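Local coordinates for uncharacterized protein (Legionella pneumophila subsp. pneumophila, PDB 5T2X), which is of unknown function, and is a mainly helical, strand-free protein of the DUF5630 family, at residues 84-89 with 217-222; 144-149 with 181-186; 196-201 with 253-258; 208-213 with 268-273. One frame throughout, in Å; residues are numbered along the deposited sequence.

Contact 1 (84-89 with 217-222); sequences EEYPPL and INNAYF
Glu84 lies against the last turn of helix 211-220 and is gripped through its backbone by the side-chain amide of Asn219. Glu84 N donates to Asn219 OD1 at 3.0 Å. Asn219 ND2 donates back to Glu84 O at 2.7 Å, in the carbonyl plane and on a lone pair. Both polar ends of the buried amide are thus used, which fixes its flip. Asn218 ND2 adds a second donor to Asn219 OD1, at 2.9 Å. The Glu84 side chain leaves beside its own backbone N (chi1 -57°) and runs extended across Asn218. Its carboxylate stacks on the Asn218 amide, planes 23° apart, with Glu84 OE2 3.5 Å from Asn218 CG. Its OE1 is bonded to Ser215. Further on, Tyr86 brings the edge of its ring to Asn219, CE2 to ND2 3.6 Å. A water joins Tyr86 OH to Asn219 ND2, and the same hydroxyl bonds to His168. Phe222, with positive phi, is the C-prime residue of the Schellman motif that ends the helix. The contact ties the loop between helices 66-76 and 91-111 to the end of helix 211-220. Pro171 of helix 169-185 also meets Ile217 and Ala220.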
loop_
_atom_site.group_PDB
_atom_site.type_symbol
_atom_site.label_atom_id
_atom_site.label_comp_id
_atom_site.label_asym_id
_atom_site.label_seq_id
_atom_site.Cartn_x
_atom_site.Cartn_y
_atom_site.Cartn_z
ATOM N N GLU A 84 -11.789 4.038 1.862
ATOM C CA GLU A 84 -11.977 4.006 3.303
ATOM C C GLU A 84 -10.632 4.180 3.995
ATOM O O GLU A 84 -9.589 3.782 3.469
ATOM C CB GLU A 84 -12.637 2.694 3.751
ATOM C CG GLU A 84 -13.974 2.415 3.080
ATOM C CD GLU A 84 -14.630 1.142 3.582
ATOM O OE1 GLU A 84 -14.177 0.601 4.613
ATOM O OE2 GLU A 84 -15.600 0.681 2.943
ATOM N N GLU A 85 -10.665 4.785 5.176
ATOM C CA GLU A 85 -9.467 5.026 5.962
ATOM C C GLU A 85 -9.278 3.917 6.988
ATOM O O GLU A 85 -10.246 3.358 7.509
ATOM C CB GLU A 85 -9.542 6.380 6.671
ATOM C CG GLU A 85 -9.933 7.536 5.767
ATOM C CD GLU A 85 -10.120 8.832 6.530
ATOM O OE1 GLU A 85 -9.355 9.076 7.487
ATOM O OE2 GLU A 85 -11.039 9.602 6.179
ATOM N N TYR A 86 -8.010 3.602 7.272
ATOM C CA TYR A 86 -7.684 2.616 8.292
ATOM C C TYR A 86 -6.233 2.795 8.704
ATOM O O TYR A 86 -5.384 3.037 7.836
ATOM C CB TYR A 86 -7.923 1.185 7.797
ATOM C CG TYR A 86 -7.182 0.817 6.530
ATOM C CD1 TYR A 86 -5.935 0.205 6.583
ATOM C CD2 TYR A 86 -7.735 1.067 5.281
ATOM C CE1 TYR A 86 -5.256 -0.137 5.428
ATOM C CE2 TYR A 86 -7.064 0.729 4.121
ATOM C CZ TYR A 86 -5.827 0.125 4.200
ATOM O OH TYR A 86 -5.157 -0.214 3.047
ATOM N N PRO A 87 -5.916 2.698 9.992
ATOM C CA PRO A 87 -4.523 2.829 10.434
ATOM C C PRO A 87 -3.697 1.643 9.967
ATOM O O PRO A 87 -4.254 0.631 9.519
ATOM C CB PRO A 87 -4.648 2.867 11.966
ATOM C CG PRO A 87 -5.912 2.160 12.254
ATOM C CD PRO A 87 -6.838 2.482 11.119
ATOM N N PRO A 88 -2.356 1.716 10.066
ATOM C CA PRO A 88 -1.530 2.782 10.652
ATOM C C PRO A 88 -1.295 3.999 9.752
ATOM O O PRO A 88 -0.679 4.965 10.204
ATOM C CB PRO A 88 -0.207 2.069 10.933
ATOM C CG PRO A 88 -0.127 1.032 9.875
ATOM C CD PRO A 88 -1.539 0.566 9.641
ATOM N N LEU A 89 -1.772 3.963 8.511
ATOM C CA LEU A 89 -1.544 5.068 7.590
ATOM C C LEU A 89 -2.459 6.243 7.911
ATOM O O LEU A 89 -3.621 6.063 8.288
ATOM C CB LEU A 89 -1.761 4.620 6.145
ATOM C CG LEU A 89 -0.707 3.684 5.552
ATOM C CD1 LEU A 89 -0.938 3.496 4.059
ATOM C CD2 LEU A 89 0.695 4.211 5.818
ATOM N N ILE A 217 -9.410 -4.411 2.405
ATOM C CA ILE A 217 -9.916 -5.231 1.306
ATOM C C ILE A 217 -10.764 -4.387 0.365
ATOM O O ILE A 217 -10.750 -4.585 -0.857
ATOM C CB ILE A 217 -10.704 -6.435 1.859
ATOM C CG1 ILE A 217 -9.793 -7.322 2.709
ATOM C CG2 ILE A 217 -11.322 -7.239 0.724
ATOM C CD1 ILE A 217 -10.516 -8.463 3.392
ATOM N N ASN A 218 -11.508 -3.425 0.917
ATOM C CA ASN A 218 -12.297 -2.524 0.084
ATOM C C ASN A 218 -11.402 -1.697 -0.833
ATOM O O ASN A 218 -11.634 -1.623 -2.046
ATOM C CB ASN A 218 -13.154 -1.618 0.970
ATOM C CG ASN A 218 -13.861 -0.534 0.185
ATOM O OD1 ASN A 218 -14.941 -0.753 -0.364
ATOM N ND2 ASN A 218 -13.257 0.647 0.130
ATOM N N ASN A 219 -10.362 -1.076 -0.271
ATOM C CA ASN A 219 -9.494 -0.213 -1.066
ATOM C C ASN A 219 -8.661 -1.013 -2.059
ATOM O O ASN A 219 -8.522 -0.615 -3.222
ATOM C CB ASN A 219 -8.579 0.603 -0.151
ATOM C CG ASN A 219 -9.339 1.594 0.702
ATOM O OD1 ASN A 219 -10.565 1.543 0.792
ATOM N ND2 ASN A 219 -8.611 2.503 1.341
ATOM N N ALA A 220 -8.098 -2.143 -1.621
ATOM C CA ALA A 220 -7.129 -2.857 -2.446
ATOM C C ALA A 220 -7.765 -3.411 -3.713
ATOM O O ALA A 220 -7.143 -3.404 -4.782
ATOM C CB ALA A 220 -6.483 -3.980 -1.640
ATOM N N TYR A 221 -9.000 -3.898 -3.618
ATOM C CA TYR A 221 -9.673 -4.518 -4.751
ATOM C C TYR A 221 -10.823 -3.672 -5.279
ATOM O O TYR A 221 -11.648 -4.176 -6.049
ATOM C CB TYR A 221 -10.158 -5.917 -4.363
ATOM C CG TYR A 221 -9.094 -6.716 -3.647
ATOM C CD1 TYR A 221 -7.880 -6.998 -4.262
ATOM C CD2 TYR A 221 -9.293 -7.173 -2.351
ATOM C CE1 TYR A 221 -6.898 -7.719 -3.609
ATOM C CE2 TYR A 221 -8.316 -7.897 -1.690
ATOM C CZ TYR A 221 -7.120 -8.166 -2.324
ATOM O OH TYR A 221 -6.144 -8.885 -1.672
ATOM N N PHE A 222 -10.889 -2.398 -4.885
ATOM C CA PHE A 222 -11.874 -1.448 -5.404
ATOM C C PHE A 222 -13.302 -1.938 -5.175
ATOM O O PHE A 222 -14.163 -1.840 -6.052
ATOM C CB PHE A 222 -11.625 -1.154 -6.885
ATOM C CG PHE A 222 -10.211 -0.742 -7.189
ATOM C CD1 PHE A 222 -9.783 0.552 -6.940
ATOM C CD2 PHE A 222 -9.310 -1.651 -7.720
ATOM C CE1 PHE A 222 -8.482 0.933 -7.216
ATOM C CE2 PHE A 222 -8.008 -1.277 -7.998
ATOM C CZ PHE A 222 -7.593 0.017 -7.746
HETATM O O HOH W 1 -5.702 1.807 1.091
#

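Contact 2 (144-149 with 181-186); sequences EKYKMG and LNLAIL
Tyr146 packs through its ring atoms CD2 and CE2 against Leu183, on helix 169-185, and Leu186, at its end. CE2 of Tyr146 lies 3.6 Å from Leu183 CD2, and the neighbouring ring atom CD2 is almost as near to the same methyl. CE2 of Tyr146 is also 3.9 Å from Leu186 CD1. Both methyls approach the ring obliquely. The Leu186 methyl reaches past the ring to Lys147 as well, with Leu186 CD1 3.9 Å from Lys147 CB. Here the two side chains cross at about a right angle, and the methyl touches CA, CB and CG of the lysine.

The next shell is polar. The ring of Tyr146 is carried across by a first torsion that sets CG opposite the backbone N (chi1 172°). Tyr146 OH is 2.6 Å from a water, and that water donates to Leu183 O at 2.8 Å. The Tyr146 side chain therefore holds the other helix in two ways, by apolar contact and through a bridging water.

Further out, Tyr143 lies one turn back on helix 132-147. It touches Leu183 and Leu186, and its hydroxyl bonds to Asn182 O. Ser154 of helix 153-167 meets both Tyr146 and Leu183. Gly149 ends helix 132-147 in a Schellman motif with positive phi. Helices 132-147 and 169-185 bring their C-terminal ends together, with helix 153-167 between them in sequence, consistent with an up-and-down helical array.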
loop_
_atom_site.group_PDB
_atom_site.type_symbol
_atom_site.label_atom_id
_atom_site.label_comp_id
_atom_site.label_asym_id
_atom_site.label_seq_id
_atom_site.Cartn_x
_atom_site.Cartn_y
_atom_site.Cartn_z
ATOM N N GLU A 144 9.386 -9.211 -12.595
ATOM C CA GLU A 144 9.706 -9.386 -14.008
ATOM C C GLU A 144 11.188 -9.145 -14.269
ATOM O O GLU A 144 11.784 -9.803 -15.128
ATOM C CB GLU A 144 8.844 -8.458 -14.863
ATOM C CG GLU A 144 7.353 -8.767 -14.798
ATOM C CD GLU A 144 7.016 -10.160 -15.304
ATOM O OE1 GLU A 144 7.726 -10.663 -16.202
ATOM O OE2 GLU A 144 6.041 -10.756 -14.800
ATOM N N LYS A 145 11.795 -8.203 -13.541
ATOM C CA LYS A 145 13.242 -8.025 -13.616
ATOM C C LYS A 145 13.964 -9.284 -13.151
ATOM O O LYS A 145 14.922 -9.739 -13.787
ATOM C CB LYS A 145 13.670 -6.825 -12.769
ATOM C CG LYS A 145 13.183 -5.480 -13.275
ATOM C CD LYS A 145 14.132 -4.902 -14.302
ATOM C CE LYS A 145 13.658 -3.543 -14.788
ATOM N NZ LYS A 145 14.581 -2.966 -15.804
ATOM N N TYR A 146 13.513 -9.856 -12.034
ATOM C CA TYR A 146 14.108 -11.091 -11.537
ATOM C C TYR A 146 13.869 -12.243 -12.503
ATOM O O TYR A 146 14.763 -13.065 -12.735
ATOM C CB TYR A 146 13.544 -11.412 -10.151
ATOM C CG TYR A 146 13.928 -12.769 -9.609
ATOM C CD1 TYR A 146 15.258 -13.098 -9.383
ATOM C CD2 TYR A 146 12.958 -13.714 -9.301
ATOM C CE1 TYR A 146 15.611 -14.335 -8.879
ATOM C CE2 TYR A 146 13.301 -14.952 -8.797
ATOM C CZ TYR A 146 14.629 -15.257 -8.587
ATOM O OH TYR A 146 14.975 -16.487 -8.085
ATOM N N LYS A 147 12.673 -12.305 -13.091
ATOM C CA LYS A 147 12.335 -13.406 -13.987
ATOM C C LYS A 147 13.189 -13.397 -15.250
ATOM O O LYS A 147 13.509 -14.465 -15.784
ATOM C CB LYS A 147 10.851 -13.343 -14.346
ATOM C CG LYS A 147 10.346 -14.513 -15.173
ATOM C CD LYS A 147 8.859 -14.369 -15.457
ATOM C CE LYS A 147 8.332 -15.537 -16.272
ATOM N NZ LYS A 147 6.885 -15.377 -16.583
HETATM N N MSE A 148 13.574 -12.221 -15.737
HETATM C CA MSE A 148 14.341 -12.148 -16.976
HETATM C C MSE A 148 15.844 -12.301 -16.742
HETATM O O MSE A 148 16.628 -12.229 -17.688
HETATM C CB MSE A 148 14.056 -10.837 -17.715
HETATM C CG MSE A 148 14.676 -9.598 -17.097
HETATM SE SE MSE A 148 14.419 -8.028 -18.234
HETATM C CE MSE A 148 15.288 -6.696 -17.116
ATOM N N GLY A 149 16.249 -12.508 -15.489
ATOM C CA GLY A 149 17.627 -12.874 -15.219
ATOM C C GLY A 149 18.366 -12.083 -14.156
ATOM O O GLY A 149 19.459 -12.485 -13.743
ATOM N N LEU A 181 4.729 -17.427 -3.768
ATOM C CA LEU A 181 4.393 -18.442 -4.762
ATOM C C LEU A 181 5.120 -18.184 -6.074
ATOM O O LEU A 181 5.670 -19.109 -6.683
ATOM C CB LEU A 181 2.882 -18.484 -4.996
ATOM C CG LEU A 181 1.959 -18.943 -3.865
ATOM C CD1 LEU A 181 0.538 -19.075 -4.388
ATOM C CD2 LEU A 181 2.432 -20.253 -3.261
ATOM N N ASN A 182 5.131 -16.928 -6.527
ATOM C CA ASN A 182 5.805 -16.596 -7.776
ATOM C C ASN A 182 7.312 -16.793 -7.675
ATOM O O ASN A 182 7.957 -17.141 -8.670
ATOM C CB ASN A 182 5.479 -15.159 -8.178
ATOM C CG ASN A 182 4.016 -14.970 -8.523
ATOM O OD1 ASN A 182 3.209 -15.888 -8.376
ATOM N ND2 ASN A 182 3.665 -13.774 -8.979
ATOM N N LEU A 183 7.891 -16.576 -6.491
ATOM C CA LEU A 183 9.316 -16.830 -6.318
ATOM C C LEU A 183 9.609 -18.323 -6.231
ATOM O O LEU A 183 10.679 -18.767 -6.663
ATOM C CB LEU A 183 9.834 -16.105 -5.074
ATOM C CG LEU A 183 9.906 -14.578 -5.164
ATOM C CD1 LEU A 183 10.350 -13.975 -3.841
ATOM C CD2 LEU A 183 10.842 -14.148 -6.282
ATOM N N ALA A 184 8.676 -19.107 -5.686
ATOM C CA ALA A 184 8.865 -20.553 -5.624
ATOM C C ALA A 184 8.855 -21.182 -7.010
ATOM O O ALA A 184 9.524 -22.198 -7.232
ATOM C CB ALA A 184 7.785 -21.188 -4.750
ATOM N N ILE A 185 8.107 -20.599 -7.950
ATOM C CA ILE A 185 8.053 -21.135 -9.307
ATOM C C ILE A 185 9.425 -21.070 -9.965
ATOM O O ILE A 185 9.835 -21.995 -10.676
ATOM C CB ILE A 185 6.991 -20.382 -10.134
ATOM C CG1 ILE A 185 5.600 -20.588 -9.531
ATOM C CG2 ILE A 185 7.015 -20.834 -11.585
ATOM C CD1 ILE A 185 5.184 -22.040 -9.437
ATOM N N LEU A 186 10.159 -19.985 -9.732
ATOM C CA LEU A 186 11.467 -19.782 -10.340
ATOM C C LEU A 186 12.613 -20.301 -9.482
ATOM O O LEU A 186 13.775 -20.160 -9.877
ATOM C CB LEU A 186 11.683 -18.293 -10.634
ATOM C CG LEU A 186 10.616 -17.616 -11.497
ATOM C CD1 LEU A 186 10.905 -16.130 -11.647
ATOM C CD2 LEU A 186 10.519 -18.289 -12.858
HETATM O O HOH W 2 13.210 -17.690 -6.556
#

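Contact 3 (196-201 with 253-258); sequences EALEAL and TLLNKI
Leu255 is the first residue of helix 252-272 along this segment to meet helix 191-207. Its CD2 methyl is 3.8 Å from Leu198 CD2, and the two side chains stand at about a right angle. The first side-chain bond of Leu255 does not aim at the other helix; the CD2 methyl at the end of the chain makes the touch.

One turn later comes Ile258, which is buried, with its first side-chain bond toward the other helix. Its two branches do different work. The CG2 methyl of Ile258 presses on the helix backbone, 3.8 Å from both Glu199 N and Glu199 CA. Ile258 CG2 also lies 3.9 Å from Glu199 CB and from Leu198 CD2. The CD1 end of the longer Ile258 branch reaches Leu198 CD2 as well, at 4.0 Å. Leu198 CD2 is thus shared by Leu255 and Ile258. The backbones come close here: the CA atoms of Glu199 and Ile258 are 5.8 Å apart.

Glu199 gives only its base to the apolar contact. Its chain runs on extended, and OE2 forms a salt bridge with Lys265, further along helix 252-272.

The two helix segments run in broadly the same direction, 39° apart, with axes 10.5 Å from each other. Helix 237-248 closes one side, where Thr244 meets Leu198 and Ile245 meets Leu255. Helix 169-185 packs on Ala197 and Ala200 of helix 191-207.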
loop_
_atom_site.group_PDB
_atom_site.type_symbol
_atom_site.label_atom_id
_atom_site.label_comp_id
_atom_site.label_asym_id
_atom_site.label_seq_id
_atom_site.Cartn_x
_atom_site.Cartn_y
_atom_site.Cartn_z
ATOM N N GLU A 196 6.963 -19.931 3.604
ATOM C CA GLU A 196 6.689 -18.523 3.874
ATOM C C GLU A 196 5.361 -18.087 3.270
ATOM O O GLU A 196 4.680 -17.222 3.833
ATOM C CB GLU A 196 7.830 -17.652 3.344
ATOM C CG GLU A 196 9.087 -17.683 4.200
ATOM C CD GLU A 196 8.929 -16.911 5.497
ATOM O OE1 GLU A 196 8.224 -15.881 5.495
ATOM O OE2 GLU A 196 9.507 -17.335 6.519
ATOM N N ALA A 197 4.979 -18.668 2.130
ATOM C CA ALA A 197 3.689 -18.345 1.530
ATOM C C ALA A 197 2.540 -18.802 2.418
ATOM O O ALA A 197 1.538 -18.092 2.564
ATOM C CB ALA A 197 3.578 -18.982 0.145
ATOM N N LEU A 198 2.669 -19.986 3.020
ATOM C CA LEU A 198 1.611 -20.508 3.878
ATOM C C LEU A 198 1.407 -19.622 5.101
ATOM O O LEU A 198 0.270 -19.305 5.468
ATOM C CB LEU A 198 1.939 -21.941 4.302
ATOM C CG LEU A 198 0.978 -22.596 5.296
ATOM C CD1 LEU A 198 -0.420 -22.694 4.707
ATOM C CD2 LEU A 198 1.488 -23.968 5.711
ATOM N N GLU A 199 2.503 -19.210 5.743
ATOM C CA GLU A 199 2.394 -18.376 6.937
ATOM C C GLU A 199 1.688 -17.063 6.626
ATOM O O GLU A 199 0.785 -16.641 7.357
ATOM C CB GLU A 199 3.783 -18.120 7.522
ATOM C CG GLU A 199 3.789 -17.191 8.723
ATOM C CD GLU A 199 5.184 -16.961 9.270
ATOM O OE1 GLU A 199 6.095 -17.742 8.923
ATOM O OE2 GLU A 199 5.372 -15.999 10.043
ATOM N N ALA A 200 2.081 -16.404 5.532
ATOM C CA ALA A 200 1.432 -15.154 5.151
ATOM C C ALA A 200 -0.021 -15.382 4.756
ATOM O O ALA A 200 -0.878 -14.528 5.011
ATOM C CB ALA A 200 2.200 -14.489 4.010
ATOM N N LEU A 201 -0.316 -16.522 4.130
ATOM C CA LEU A 201 -1.697 -16.825 3.765
ATOM C C LEU A 201 -2.556 -17.045 5.003
ATOM O O LEU A 201 -3.704 -16.587 5.059
ATOM C CB LEU A 201 -1.741 -18.050 2.852
ATOM C CG LEU A 201 -3.121 -18.530 2.401
ATOM C CD1 LEU A 201 -3.873 -17.420 1.685
ATOM C CD2 LEU A 201 -2.986 -19.752 1.505
ATOM N N THR A 253 5.326 -32.124 10.180
ATOM C CA THR A 253 6.025 -31.643 11.368
ATOM C C THR A 253 6.123 -30.123 11.372
ATOM O O THR A 253 5.972 -29.486 12.421
ATOM C CB THR A 253 7.418 -32.267 11.446
ATOM O OG1 THR A 253 7.309 -33.694 11.376
ATOM C CG2 THR A 253 8.104 -31.878 12.750
ATOM N N LEU A 254 6.369 -29.525 10.207
ATOM C CA LEU A 254 6.502 -28.079 10.099
ATOM C C LEU A 254 5.162 -27.358 10.067
ATOM O O LEU A 254 5.138 -26.134 10.230
ATOM C CB LEU A 254 7.306 -27.713 8.847
ATOM C CG LEU A 254 8.836 -27.719 8.939
ATOM C CD1 LEU A 254 9.391 -29.122 9.155
ATOM C CD2 LEU A 254 9.442 -27.088 7.695
ATOM N N LEU A 255 4.054 -28.078 9.867
ATOM C CA LEU A 255 2.748 -27.430 9.800
ATOM C C LEU A 255 2.387 -26.777 11.129
ATOM O O LEU A 255 1.970 -25.615 11.170
ATOM C CB LEU A 255 1.677 -28.441 9.389
ATOM C CG LEU A 255 1.596 -28.798 7.903
ATOM C CD1 LEU A 255 0.457 -29.771 7.653
ATOM C CD2 LEU A 255 1.423 -27.545 7.059
ATOM N N ASN A 256 2.541 -27.517 12.233
ATOM C CA ASN A 256 2.209 -26.967 13.544
ATOM C C ASN A 256 3.069 -25.757 13.878
ATOM O O ASN A 256 2.599 -24.824 14.540
ATOM C CB ASN A 256 2.365 -28.042 14.620
ATOM C CG ASN A 256 1.347 -29.156 14.484
ATOM O OD1 ASN A 256 0.184 -28.913 14.164
ATOM N ND2 ASN A 256 1.782 -30.389 14.722
ATOM N N LYS A 257 4.325 -25.747 13.428
ATOM C CA LYS A 257 5.182 -24.593 13.670
ATOM C C LYS A 257 4.705 -23.379 12.882
ATOM O O LYS A 257 4.729 -22.253 13.391
ATOM C CB LYS A 257 6.630 -24.934 13.316
ATOM C CG LYS A 257 7.633 -23.843 13.663
ATOM C CD LYS A 257 7.686 -23.587 15.164
ATOM C CE LYS A 257 8.066 -24.846 15.931
ATOM N NZ LYS A 257 9.397 -25.374 15.517
ATOM N N ILE A 258 4.258 -23.592 11.642
ATOM C CA ILE A 258 3.804 -22.478 10.814
ATOM C C ILE A 258 2.465 -21.948 11.315
ATOM O O ILE A 258 2.251 -20.732 11.381
ATOM C CB ILE A 258 3.732 -22.912 9.338
ATOM C CG1 ILE A 258 5.128 -23.266 8.820
ATOM C CG2 ILE A 258 3.105 -21.819 8.485
ATOM C CD1 ILE A 258 5.146 -23.764 7.391
#

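Contact 4 (208-213 with 268-273); sequences SEHQYS and GILDEF
The N-cap of helix 211-220 is joined here to the C-terminal end of helix 252-272. His210 is the cap, and its imidazole uses both nitrogens. His210 ND1 accepts from Tyr212 N at 3.0 Å, with the donor lying in the ring plane. His210 NE2 donates to Phe273 O at 2.8 Å, a fairly straight bond with an N-H...O angle of 164°. The carbonyl oxygen is also close to the ring plane, while the donor sits tilted 19° from the carbonyl plane. The two bonds together fix the turn of the ring. They indicate that NE2 carries a proton and that ND1 acts as acceptor. With chi1 at -163° the imidazole swings out from the cap toward Phe273.

Leu270 comes alongside the histidine, running the other way. Its CD2 methyl lies 3.5 Å from His210 CD2 and meets the ring obliquely. Phe273 packs on Tyr212, the CD1 atom of the phenylalanine being 3.9 Å from Tyr212 CE2. The two ring planes are almost perpendicular and the ring centres are 6.0 Å apart. Phe273 CB lies near both His210 NE2 and Tyr212 CE2, so it sits at the junction of the two rings.

Trp169 of helix 169-185 meets both the His210 and Phe273 rings, the latter edge-to-face. Leu207 of helix 191-207 touches Leu270, and the loop residue Pro87 packs on Tyr212 and Phe273.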
loop_
_atom_site.group_PDB
_atom_site.type_symbol
_atom_site.label_atom_id
_atom_site.label_comp_id
_atom_site.label_asym_id
_atom_site.label_seq_id
_atom_site.Cartn_x
_atom_site.Cartn_y
_atom_site.Cartn_z
ATOM N N SER A 208 -8.669 -11.233 8.376
ATOM C CA SER A 208 -9.735 -10.865 7.451
ATOM C C SER A 208 -11.020 -10.426 8.143
ATOM O O SER A 208 -11.902 -9.879 7.472
ATOM C CB SER A 208 -10.033 -12.037 6.514
ATOM O OG SER A 208 -10.414 -13.189 7.245
ATOM N N GLU A 209 -11.151 -10.642 9.452
ATOM C CA GLU A 209 -12.368 -10.271 10.163
ATOM C C GLU A 209 -12.304 -8.884 10.786
ATOM O O GLU A 209 -13.354 -8.322 11.118
ATOM C CB GLU A 209 -12.675 -11.295 11.262
ATOM C CG GLU A 209 -12.847 -12.730 10.775
ATOM C CD GLU A 209 -14.237 -13.017 10.232
ATOM O OE1 GLU A 209 -14.873 -12.096 9.677
ATOM O OE2 GLU A 209 -14.698 -14.170 10.367
ATOM N N HIS A 210 -11.111 -8.322 10.954
ATOM C CA HIS A 210 -10.974 -7.040 11.629
ATOM C C HIS A 210 -11.556 -5.913 10.779
ATOM O O HIS A 210 -11.529 -5.955 9.547
ATOM C CB HIS A 210 -9.504 -6.759 11.941
ATOM C CG HIS A 210 -9.297 -5.697 12.974
ATOM N ND1 HIS A 210 -9.474 -4.355 12.711
ATOM C CD2 HIS A 210 -8.917 -5.777 14.272
ATOM C CE1 HIS A 210 -9.219 -3.656 13.802
ATOM N NE2 HIS A 210 -8.878 -4.496 14.764
ATOM N N GLN A 211 -12.087 -4.895 11.462
ATOM C CA GLN A 211 -12.717 -3.777 10.766
ATOM C C GLN A 211 -11.724 -3.046 9.872
ATOM O O GLN A 211 -12.047 -2.693 8.731
ATOM C CB GLN A 211 -13.333 -2.812 11.781
ATOM C CG GLN A 211 -13.803 -1.498 11.178
ATOM C CD GLN A 211 -14.145 -0.463 12.231
ATOM O OE1 GLN A 211 -14.333 -0.790 13.402
ATOM N NE2 GLN A 211 -14.220 0.799 11.819
ATOM N N TYR A 212 -10.510 -2.808 10.374
ATOM C CA TYR A 212 -9.503 -2.116 9.575
ATOM C C TYR A 212 -9.096 -2.942 8.363
ATOM O O TYR A 212 -8.819 -2.388 7.292
ATOM C CB TYR A 212 -8.286 -1.789 10.440
ATOM C CG TYR A 212 -8.579 -0.843 11.582
ATOM C CD1 TYR A 212 -9.631 0.062 11.509
ATOM C CD2 TYR A 212 -7.806 -0.855 12.734
ATOM C CE1 TYR A 212 -9.904 0.928 12.552
ATOM C CE2 TYR A 212 -8.071 0.005 13.784
ATOM C CZ TYR A 212 -9.119 0.896 13.686
ATOM O OH TYR A 212 -9.383 1.754 14.728
ATOM N N SER A 213 -9.059 -4.268 8.506
ATOM C CA SER A 213 -8.715 -5.120 7.374
ATOM C C SER A 213 -9.841 -5.174 6.352
ATOM O O SER A 213 -9.577 -5.296 5.150
ATOM C CB SER A 213 -8.367 -6.525 7.862
ATOM O OG SER A 213 -8.058 -7.382 6.777
ATOM N N GLY A 268 -0.737 -10.543 17.879
ATOM C CA GLY A 268 -0.092 -9.283 18.204
ATOM C C GLY A 268 -0.616 -8.122 17.384
ATOM O O GLY A 268 -0.610 -6.977 17.845
ATOM N N ILE A 269 -1.080 -8.396 16.164
ATOM C CA ILE A 269 -1.652 -7.346 15.328
ATOM C C ILE A 269 -3.039 -6.964 15.830
ATOM O O ILE A 269 -3.364 -5.779 15.966
ATOM C CB ILE A 269 -1.688 -7.796 13.856
ATOM C CG1 ILE A 269 -0.268 -7.932 13.303
ATOM C CG2 ILE A 269 -2.514 -6.830 13.020
ATOM C CD1 ILE A 269 -0.215 -8.440 11.878
ATOM N N LEU A 270 -3.875 -7.965 16.120
ATOM C CA LEU A 270 -5.240 -7.689 16.558
ATOM C C LEU A 270 -5.279 -7.079 17.952
ATOM O O LEU A 270 -6.226 -6.356 18.282
ATOM C CB LEU A 270 -6.071 -8.971 16.513
ATOM C CG LEU A 270 -6.219 -9.616 15.133
ATOM C CD1 LEU A 270 -6.972 -10.932 15.227
ATOM C CD2 LEU A 270 -6.916 -8.665 14.175
ATOM N N ASP A 271 -4.270 -7.353 18.783
ATOM C CA ASP A 271 -4.236 -6.770 20.119
ATOM C C ASP A 271 -3.812 -5.307 20.092
ATOM O O ASP A 271 -4.274 -4.519 20.926
ATOM C CB ASP A 271 -3.298 -7.568 21.025
ATOM C CG ASP A 271 -3.829 -8.954 21.342
ATOM O OD1 ASP A 271 -5.055 -9.166 21.222
ATOM O OD2 ASP A 271 -3.021 -9.830 21.715
ATOM N N GLU A 272 -2.945 -4.927 19.151
ATOM C CA GLU A 272 -2.508 -3.538 19.068
ATOM C C GLU A 272 -3.624 -2.629 18.568
ATOM O O GLU A 272 -3.631 -1.432 18.878
ATOM C CB GLU A 272 -1.284 -3.428 18.159
ATOM C CG GLU A 272 -0.525 -2.117 18.288
ATOM C CD GLU A 272 0.679 -2.047 17.369
ATOM O OE1 GLU A 272 0.741 -1.118 16.537
ATOM O OE2 GLU A 272 1.559 -2.928 17.474
ATOM N N PHE A 273 -4.569 -3.171 17.804
ATOM C CA PHE A 273 -5.699 -2.415 17.264
ATOM C C PHE A 273 -6.974 -2.983 17.880
ATOM O O PHE A 273 -7.701 -3.752 17.249
ATOM C CB PHE A 273 -5.723 -2.481 15.733
ATOM C CG PHE A 273 -4.484 -1.933 15.086
ATOM C CD1 PHE A 273 -4.373 -0.581 14.809
ATOM C CD2 PHE A 273 -3.429 -2.768 14.758
ATOM C CE1 PHE A 273 -3.232 -0.072 14.215
ATOM C CE2 PHE A 273 -2.288 -2.266 14.165
ATOM C CZ PHE A 273 -2.189 -0.917 13.893
#

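The contacts lie within one mainly helical chain. Contact 2 falls between the two segments of contact 1. It closes before contacts 3 and 4 open, while contacts 1, 3 and 4 interlock along the chain. Contacts 1 and 4 are the nearest pair, with centres 13 Å apart. They share helix 211-220 and touch where Pro87 meets Tyr212 and Phe273. The centres of contacts 3 and 4, which both use helix 252-272, are 20 Å apart. Contacts 2 and 3 meet where Leu181 packs on Ala197, between the consecutive helices 169-185 and 191-207. Contacts 2 and 4 are farthest apart, with centres 31 Å apart. Contacts 1 and 4 bring the loop before helix 91-111 and the last helix to the same helix 211-220.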